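Local coordinates for shikimate dehydrogenase-like protein HI_0607 (Haemophilus influenzae, PDB 1NPY) that catalyses the NADP(+)-dependent oxidation of shikimate to 3-dehydroshikimate in vitro, though so weakly that shikimate may not be its biological substrate, at residues I178-T183 against F210-M215; T21-Y26 against Q242-F247. One frame throughout, in Å; residues are numbered along the deposited sequence.

Contact 1: residues I178-T183 against F210-M215; sequences ILVNVT and FDVVAM
Phe-210 N to Leu-179 O and Asn-181 N to Phe-210 O, both 2.8 Å, and Val-212 N to Asn-181 O are backbone bonds between 178-181 and 208-211, the last from just beyond the second strand; these are neighbouring parallel strands of the nucleotide-binding Rossmann-type sheet, joined by a beta-alpha-beta crossover through helix 200-205. On the sheet face covered by helix 131-140, Val-180 and Phe-210 point the same way, and Val-180 CG1, anti to its own N (chi1 -169°), sits over one face of the Phe-210 ring, 4.1 Å from CD1. Just past the strands Val-182 CG1 meets Val-212 CG2 at 3.8 Å; Val-212 also touches Met-130, which by similarity binds NADP(+), so the strand ends border the probable cofactor site.

The opposite face carries Asn-181 and Asp-211, against Phe-221 of helix 220-227. They run side by side with their planes 74° apart, and each forms an Asx turn with the residue two further on. Asn-181 OD1 accepts from both Thr-183 N and Thr-183 OG1, while Asp-211 OD2 is taken by Thr-219. Asp-211 OD1 is gripped from opposite faces of its carboxylate: by Val-213 N at 3.1 Å, and by Asn-181 ND2 at 2.8 Å in a nearly straight bond (169°).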
ATOM      1  N   ILE A 178     -13.097 -12.832  -6.718  1.00 12.55           N
ATOM      2  CA  ILE A 178     -12.280 -11.980  -5.873  1.00 11.97           C
ATOM      3  C   ILE A 178     -12.782 -10.548  -6.034  1.00 11.84           C
ATOM      4  O   ILE A 178     -12.717  -9.962  -7.119  1.00 11.40           O
ATOM      5  CB  ILE A 178     -10.784 -12.092  -6.226  1.00 12.68           C
ATOM      6  CG1 ILE A 178     -10.286 -13.532  -6.037  1.00 12.36           C
ATOM      7  CG2 ILE A 178      -9.942 -11.178  -5.376  1.00 13.02           C
ATOM      8  CD1 ILE A 178      -8.876 -13.802  -6.597  1.00 15.12           C
ATOM      9  N   LEU A 179     -13.269  -9.985  -4.935  1.00  9.62           N
ATOM     10  CA  LEU A 179     -13.727  -8.602  -4.901  1.00 10.15           C
ATOM     11  C   LEU A 179     -12.743  -7.732  -4.136  1.00  8.20           C
ATOM     12  O   LEU A 179     -12.396  -8.035  -2.996  1.00  9.60           O
ATOM     13  CB  LEU A 179     -15.086  -8.507  -4.215  1.00  9.10           C
ATOM     14  CG  LEU A 179     -16.095  -9.515  -4.766  1.00 12.22           C
ATOM     15  CD1 LEU A 179     -17.378  -9.354  -3.959  1.00 12.97           C
ATOM     16  CD2 LEU A 179     -16.395  -9.259  -6.232  1.00 13.12           C
ATOM     17  N   VAL A 180     -12.246  -6.686  -4.785  1.00  8.44           N
ATOM     18  CA  VAL A 180     -11.274  -5.809  -4.148  1.00  8.72           C
ATOM     19  C   VAL A 180     -11.849  -4.400  -4.079  1.00  8.00           C
ATOM     20  O   VAL A 180     -12.246  -3.821  -5.093  1.00  8.93           O
ATOM     21  CB  VAL A 180      -9.918  -5.742  -4.906  1.00  9.20           C
ATOM     22  CG1 VAL A 180      -8.877  -5.042  -4.082  1.00 10.61           C
ATOM     23  CG2 VAL A 180      -9.440  -7.097  -5.366  1.00 10.89           C
ATOM     24  N   ASN A 181     -11.840  -3.816  -2.885  1.00  7.98           N
ATOM     25  CA  ASN A 181     -12.277  -2.441  -2.725  1.00  8.84           C
ATOM     26  C   ASN A 181     -11.047  -1.539  -2.587  1.00  9.81           C
ATOM     27  O   ASN A 181     -10.215  -1.744  -1.684  1.00  9.85           O
ATOM     28  CB  ASN A 181     -13.142  -2.237  -1.484  1.00 10.15           C
ATOM     29  CG  ASN A 181     -13.496  -0.767  -1.291  1.00  9.64           C
ATOM     30  OD1 ASN A 181     -13.992  -0.140  -2.222  1.00 12.04           O
ATOM     31  ND2 ASN A 181     -13.250  -0.222  -0.120  1.00  8.81           N
ATOM     32  N   VAL A 182     -10.963  -0.570  -3.497  1.00 10.88           N
ATOM     33  CA  VAL A 182      -9.969   0.492  -3.458  1.00 12.01           C
ATOM     34  C   VAL A 182     -10.618   1.888  -3.483  1.00 13.03           C
ATOM     35  O   VAL A 182      -9.995   2.894  -3.842  1.00 13.82           O
ATOM     36  CB  VAL A 182      -8.914   0.382  -4.582  1.00 12.47           C
ATOM     37  CG1 VAL A 182      -8.108  -0.889  -4.433  1.00 14.53           C
ATOM     38  CG2 VAL A 182      -9.508   0.491  -5.995  1.00 14.58           C
ATOM     39  N   THR A 183     -11.869   1.957  -3.058  1.00 13.52           N
ATOM     40  CA  THR A 183     -12.559   3.237  -2.877  1.00 13.26           C
ATOM     41  C   THR A 183     -12.448   3.673  -1.422  1.00 14.05           C
ATOM     42  O   THR A 183     -12.001   2.907  -0.556  1.00 12.95           O
ATOM     43  CB  THR A 183     -14.077   3.161  -3.195  1.00 13.51           C
ATOM     44  OG1 THR A 183     -14.748   2.303  -2.260  1.00 11.75           O
ATOM     45  CG2 THR A 183     -14.440   2.602  -4.564  1.00 14.13           C
ATOM     46  N   PHE A 210     -11.285  -8.493  -0.424  1.00  8.51           N
ATOM     47  CA  PHE A 210     -10.031  -7.801  -0.147  1.00  9.79           C
ATOM     48  C   PHE A 210     -10.333  -6.303  -0.104  1.00 10.31           C
ATOM     49  O   PHE A 210     -10.756  -5.701  -1.098  1.00  9.75           O
ATOM     50  CB  PHE A 210      -9.030  -8.183  -1.232  1.00  9.85           C
ATOM     51  CG  PHE A 210      -7.632  -7.600  -1.115  1.00 10.92           C
ATOM     52  CD1 PHE A 210      -6.721  -7.920  -2.109  1.00 19.39           C
ATOM     53  CD2 PHE A 210      -7.229  -6.773  -0.090  1.00 13.90           C
ATOM     54  CE1 PHE A 210      -5.427  -7.418  -2.070  1.00 19.43           C
ATOM     55  CE2 PHE A 210      -5.949  -6.267  -0.045  1.00 18.13           C
ATOM     56  CZ  PHE A 210      -5.048  -6.584  -1.043  1.00 21.55           C
ATOM     57  N   ASP A 211     -10.275  -5.734   1.090  1.00 11.59           N
ATOM     58  CA  ASP A 211     -10.626  -4.325   1.266  1.00 11.17           C
ATOM     59  C   ASP A 211      -9.327  -3.640   1.643  1.00 12.23           C
ATOM     60  O   ASP A 211      -8.741  -3.908   2.697  1.00 11.93           O
ATOM     61  CB  ASP A 211     -11.652  -4.144   2.380  1.00 11.85           C
ATOM     62  CG  ASP A 211     -12.365  -2.809   2.335  1.00 12.05           C
ATOM     63  OD1 ASP A 211     -11.871  -1.852   1.692  1.00 12.31           O
ATOM     64  OD2 ASP A 211     -13.450  -2.649   2.944  1.00 13.91           O
ATOM     65  N   VAL A 212      -8.935  -2.672   0.829  1.00 11.91           N
ATOM     66  CA  VAL A 212      -7.742  -1.894   1.118  1.00 13.60           C
ATOM     67  C   VAL A 212      -7.980  -0.838   2.194  1.00 13.98           C
ATOM     68  O   VAL A 212      -7.047  -0.336   2.814  1.00 13.61           O
ATOM     69  CB  VAL A 212      -7.151  -1.316  -0.177  1.00 15.18           C
ATOM     70  CG1 VAL A 212      -5.870  -0.574   0.105  1.00 18.35           C
ATOM     71  CG2 VAL A 212      -6.842  -2.428  -1.167  1.00 17.57           C
ATOM     72  N   VAL A 213      -9.234  -0.529   2.509  1.00 14.21           N
ATOM     73  CA  VAL A 213      -9.520   0.345   3.646  1.00 14.93           C
ATOM     74  C   VAL A 213      -9.010  -0.313   4.926  1.00 16.95           C
ATOM     75  O   VAL A 213      -9.261  -1.494   5.164  1.00 18.27           O
ATOM     76  CB  VAL A 213     -11.032   0.599   3.809  1.00 13.76           C
ATOM     77  CG1 VAL A 213     -11.285   1.310   5.116  1.00 13.98           C
ATOM     78  CG2 VAL A 213     -11.546   1.393   2.633  1.00 15.42           C
ATOM     79  N   ALA A 214      -8.266   0.448   5.718  1.00 17.98           N
ATOM     80  CA  ALA A 214      -7.592  -0.078   6.902  1.00 18.93           C
ATOM     81  C   ALA A 214      -8.230   0.327   8.225  1.00 19.76           C
ATOM     82  O   ALA A 214      -8.031  -0.378   9.208  1.00 19.74           O
ATOM     83  CB  ALA A 214      -6.132   0.318   6.878  1.00 19.43           C
ATOM     84  N   MET A 215      -9.017   1.403   8.242  1.00 19.29           N
ATOM     85  CA  MET A 215      -9.676   1.875   9.457  1.00 19.21           C
ATOM     86  C   MET A 215     -11.133   2.164   9.108  1.00 18.04           C
ATOM     87  O   MET A 215     -11.412   3.062   8.301  1.00 16.98           O
ATOM     88  CB  MET A 215      -8.997   3.147   9.968  1.00 20.80           C
ATOM     89  CG  MET A 215      -9.652   3.765  11.193  1.00 24.71           C
ATOM     90  SD  MET A 215      -9.570   2.733  12.680  1.00 34.57           S
ATOM     91  CE  MET A 215      -8.008   3.342  13.323  1.00 34.80           C
TER

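Contact 2: residues T21-Y26 against Q242-F247; sequences TTFHNY and QAVEQF
Phe-23 and His-24 of helix 19-31 reach across to Ala-243, Val-244 and Phe-247 of helix 235-251; the two short helical segments cross at -46° with their axes 11.0 Å apart, so side chains rather than backbones fill the interface. This joins a helix of the substrate-binding domain to a helix from the C-terminal part of the chain.

The apolar contacts come from Phe-23. Its CG stands anti to the backbone N (chi1 -177°), which carries the ring toward the other helix: Phe-23 CE2 lies 3.8 Å from Ala-243 CB, and Phe-23 CZ meets Val-244 CG2 at 3.9 Å, the methyl coming in at the ring edge, in its plane. Helix 257-268 adds Ala-263 against the same phenylalanine.

Between the aromatic side chains the meeting is rim to rim. His-24 and Phe-247 pass alongside each other, pointing opposite ways, His-24 CD2 being 3.6 Å from Phe-247 CD1; the planes differ by 23° and the centroids are 6.0 Å apart, so neither ring covers the other. Tyr-37 stacks on His-24.

The polar ends find their partners outside the two segments. His-24 ND1 bonds to Gly-20 O one turn back, which helps set the imidazole's rotation, and Gln-246 NE2 bonds to Thr-89 OG1. No hydrogen bond links the two segments, so their cohesion comes from buried apolar and aromatic surface, with His-24 meeting Phe-247 through CD2.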
ATOM      1  N   THR A  21       6.607   6.645  12.586  1.00 10.23           N
ATOM      2  CA  THR A  21       7.486   7.046  13.684  1.00 11.14           C
ATOM      3  C   THR A  21       7.301   6.106  14.881  1.00 13.52           C
ATOM      4  O   THR A  21       8.277   5.646  15.481  1.00 14.16           O
ATOM      5  CB  THR A  21       7.257   8.514  14.078  1.00 10.97           C
ATOM      6  OG1 THR A  21       7.470   9.345  12.933  1.00 10.99           O
ATOM      7  CG2 THR A  21       8.243   9.007  15.111  1.00 13.41           C
ATOM      8  N   THR A  22       6.064   5.741  15.192  1.00 12.68           N
ATOM      9  CA  THR A  22       5.836   4.815  16.302  1.00 13.52           C
ATOM     10  C   THR A  22       6.359   3.402  16.031  1.00 12.51           C
ATOM     11  O   THR A  22       7.131   2.824  16.797  1.00 11.30           O
ATOM     12  CB  THR A  22       4.332   4.809  16.623  1.00 14.30           C
ATOM     13  OG1 THR A  22       3.937   6.134  17.001  1.00 16.59           O
ATOM     14  CG2 THR A  22       4.039   3.975  17.855  1.00 16.09           C
ATOM     15  N   PHE A  23       5.996   2.910  14.854  1.00 12.08           N
ATOM     16  CA  PHE A  23       6.244   1.536  14.398  1.00 10.31           C
ATOM     17  C   PHE A  23       7.725   1.294  14.191  1.00 10.52           C
ATOM     18  O   PHE A  23       8.273   0.324  14.711  1.00  9.76           O
ATOM     19  CB  PHE A  23       5.495   1.338  13.079  1.00  8.93           C
ATOM     20  CG  PHE A  23       5.561  -0.033  12.489  1.00  9.60           C
ATOM     21  CD1 PHE A  23       4.692  -1.023  12.914  1.00 11.58           C
ATOM     22  CD2 PHE A  23       6.434  -0.338  11.457  1.00  8.42           C
ATOM     23  CE1 PHE A  23       4.727  -2.303  12.336  1.00  9.08           C
ATOM     24  CE2 PHE A  23       6.441  -1.594  10.871  1.00  9.19           C
ATOM     25  CZ  PHE A  23       5.610  -2.595  11.350  1.00 11.20           C
ATOM     26  N   HIS A  24       8.382   2.147  13.403  1.00  9.76           N
ATOM     27  CA  HIS A  24       9.798   1.892  13.127  1.00  8.84           C
ATOM     28  C   HIS A  24      10.699   2.020  14.369  1.00  9.18           C
ATOM     29  O   HIS A  24      11.605   1.210  14.616  1.00  7.84           O
ATOM     30  CB  HIS A  24      10.300   2.801  11.996  1.00  8.31           C
ATOM     31  CG  HIS A  24       9.799   2.435  10.636  1.00  9.04           C
ATOM     32  ND1 HIS A  24       8.629   2.939  10.106  1.00 12.24           N
ATOM     33  CD2 HIS A  24      10.371   1.706   9.652  1.00 11.54           C
ATOM     34  CE1 HIS A  24       8.458   2.454   8.887  1.00  9.63           C
ATOM     35  NE2 HIS A  24       9.514   1.716   8.582  1.00 16.36           N
ATOM     36  N   ASN A  25      10.466   3.042  15.185  1.00  7.98           N
ATOM     37  CA  ASN A  25      11.252   3.237  16.387  1.00  9.38           C
ATOM     38  C   ASN A  25      11.093   2.094  17.391  1.00  9.31           C
ATOM     39  O   ASN A  25      12.075   1.640  17.984  1.00  7.91           O
ATOM     40  CB  ASN A  25      10.990   4.592  17.055  1.00  9.80           C
ATOM     41  CG  ASN A  25      11.603   5.765  16.283  1.00 10.96           C
ATOM     42  OD1 ASN A  25      10.890   6.713  15.923  1.00 12.00           O
ATOM     43  ND2 ASN A  25      12.897   5.703  16.006  1.00  6.25           N
ATOM     44  N   TYR A  26       9.887   1.560  17.508  1.00  7.64           N
ATOM     45  CA  TYR A  26       9.698   0.367  18.324  1.00  9.57           C
ATOM     46  C   TYR A  26      10.563  -0.801  17.863  1.00  9.65           C
ATOM     47  O   TYR A  26      11.226  -1.462  18.677  1.00  9.67           O
ATOM     48  CB  TYR A  26       8.229  -0.021  18.304  1.00  8.53           C
ATOM     49  CG  TYR A  26       7.866  -1.208  19.172  1.00 10.23           C
ATOM     50  CD1 TYR A  26       7.580  -1.066  20.525  1.00 11.88           C
ATOM     51  CD2 TYR A  26       7.799  -2.476  18.617  1.00 12.06           C
ATOM     52  CE1 TYR A  26       7.230  -2.173  21.319  1.00 13.26           C
ATOM     53  CE2 TYR A  26       7.449  -3.580  19.395  1.00 15.13           C
ATOM     54  CZ  TYR A  26       7.167  -3.418  20.733  1.00 15.05           C
ATOM     55  OH  TYR A  26       6.816  -4.534  21.483  1.00 15.70           O
ATOM     56  N   GLN A 242       3.624  -3.164   3.893  1.00 10.58           N
ATOM     57  CA  GLN A 242       4.376  -2.170   3.136  1.00 11.93           C
ATOM     58  C   GLN A 242       5.413  -1.483   4.012  1.00 10.48           C
ATOM     59  O   GLN A 242       6.530  -1.267   3.544  1.00 11.61           O
ATOM     60  CB  GLN A 242       3.513  -1.149   2.416  1.00 12.14           C
ATOM     61  CG  GLN A 242       2.853  -0.122   3.284  1.00 18.46           C
ATOM     62  CD  GLN A 242       1.554   0.475   2.754  1.00 32.36           C
ATOM     63  OE1 GLN A 242       0.626  -0.259   2.405  1.00 40.51           O
ATOM     64  NE2 GLN A 242       1.455   1.808   2.749  1.00 34.68           N
ATOM     65  N   ALA A 243       5.094  -1.267   5.285  1.00  8.96           N
ATOM     66  CA  ALA A 243       6.045  -0.695   6.245  1.00  9.65           C
ATOM     67  C   ALA A 243       7.201  -1.633   6.595  1.00  9.25           C
ATOM     68  O   ALA A 243       8.363  -1.225   6.681  1.00  8.62           O
ATOM     69  CB  ALA A 243       5.317  -0.268   7.501  1.00 10.57           C
ATOM     70  N   VAL A 244       6.865  -2.897   6.830  1.00  9.73           N
ATOM     71  CA  VAL A 244       7.866  -3.957   7.021  1.00 10.10           C
ATOM     72  C   VAL A 244       8.856  -4.011   5.863  1.00  9.61           C
ATOM     73  O   VAL A 244      10.050  -4.176   6.085  1.00  9.53           O
ATOM     74  CB  VAL A 244       7.182  -5.310   7.283  1.00 10.08           C
ATOM     75  CG1 VAL A 244       8.196  -6.440   7.224  1.00 12.39           C
ATOM     76  CG2 VAL A 244       6.523  -5.273   8.660  1.00 12.48           C
ATOM     77  N   GLU A 245       8.368  -3.928   4.631  1.00  9.40           N
ATOM     78  CA  GLU A 245       9.234  -4.009   3.461  1.00  9.83           C
ATOM     79  C   GLU A 245      10.194  -2.807   3.431  1.00  8.40           C
ATOM     80  O   GLU A 245      11.374  -2.939   3.084  1.00  8.10           O
ATOM     81  CB  GLU A 245       8.441  -4.124   2.154  1.00 10.70           C
ATOM     82  CG  GLU A 245       7.617  -5.414   2.071  1.00 14.27           C
ATOM     83  CD  GLU A 245       8.431  -6.638   1.722  1.00 21.36           C
ATOM     84  OE1 GLU A 245       9.411  -6.468   0.971  1.00 25.78           O
ATOM     85  OE2 GLU A 245       8.076  -7.760   2.161  1.00 31.75           O
ATOM     86  N   GLN A 246       9.698  -1.628   3.785  1.00  9.12           N
ATOM     87  CA  GLN A 246      10.570  -0.464   3.951  1.00  8.01           C
ATOM     88  C   GLN A 246      11.618  -0.723   5.025  1.00  8.56           C
ATOM     89  O   GLN A 246      12.807  -0.468   4.828  1.00  7.47           O
ATOM     90  CB  GLN A 246       9.791   0.803   4.290  1.00  8.87           C
ATOM     91  CG  GLN A 246       8.858   1.216   3.182  1.00  9.01           C
ATOM     92  CD  GLN A 246       7.937   2.346   3.564  1.00 12.20           C
ATOM     93  OE1 GLN A 246       7.512   2.427   4.720  1.00 13.78           O
ATOM     94  NE2 GLN A 246       7.620   3.218   2.607  1.00  7.61           N
ATOM     95  N   PHE A 247      11.175  -1.256   6.159  1.00  7.31           N
ATOM     96  CA  PHE A 247      12.092  -1.475   7.272  1.00  8.05           C
ATOM     97  C   PHE A 247      13.240  -2.380   6.847  1.00  7.16           C
ATOM     98  O   PHE A 247      14.426  -2.119   7.144  1.00  8.12           O
ATOM     99  CB  PHE A 247      11.325  -2.072   8.442  1.00  7.86           C
ATOM    100  CG  PHE A 247      12.147  -2.249   9.668  1.00  8.04           C
ATOM    101  CD1 PHE A 247      12.051  -1.331  10.706  1.00  9.01           C
ATOM    102  CD2 PHE A 247      12.983  -3.350   9.833  1.00 10.50           C
ATOM    103  CE1 PHE A 247      12.793  -1.466  11.849  1.00  8.78           C
ATOM    104  CE2 PHE A 247      13.743  -3.473  10.999  1.00  8.88           C
ATOM    105  CZ  PHE A 247      13.621  -2.573  12.014  1.00 10.64           C
TER

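Overall arrangement
The contact centres are 22 Å apart, on opposite sides of the chain's centre, with nearest atoms about 7 Å from each other. Contact 1 belongs to the parallel six-stranded sheet of the nucleotide-binding half; contact 2 lies in the other half, whose mixed sheet contains strand 35-40 beside helix 19-31. In sequence contact 1 falls between the two segments of contact 2: after strand 208-211 the chain passes through helix 220-227 and strand 231-233, then enters helix 235-251, which thus carries the C-terminal part back onto the substrate-binding half. Probable NADP(+) residues lie near contact 1, while inferred catalytic Lys-67 and substrate-binding Asp-103 have side chains about 8 and 7 Å from that of Gln-246 in contact 2.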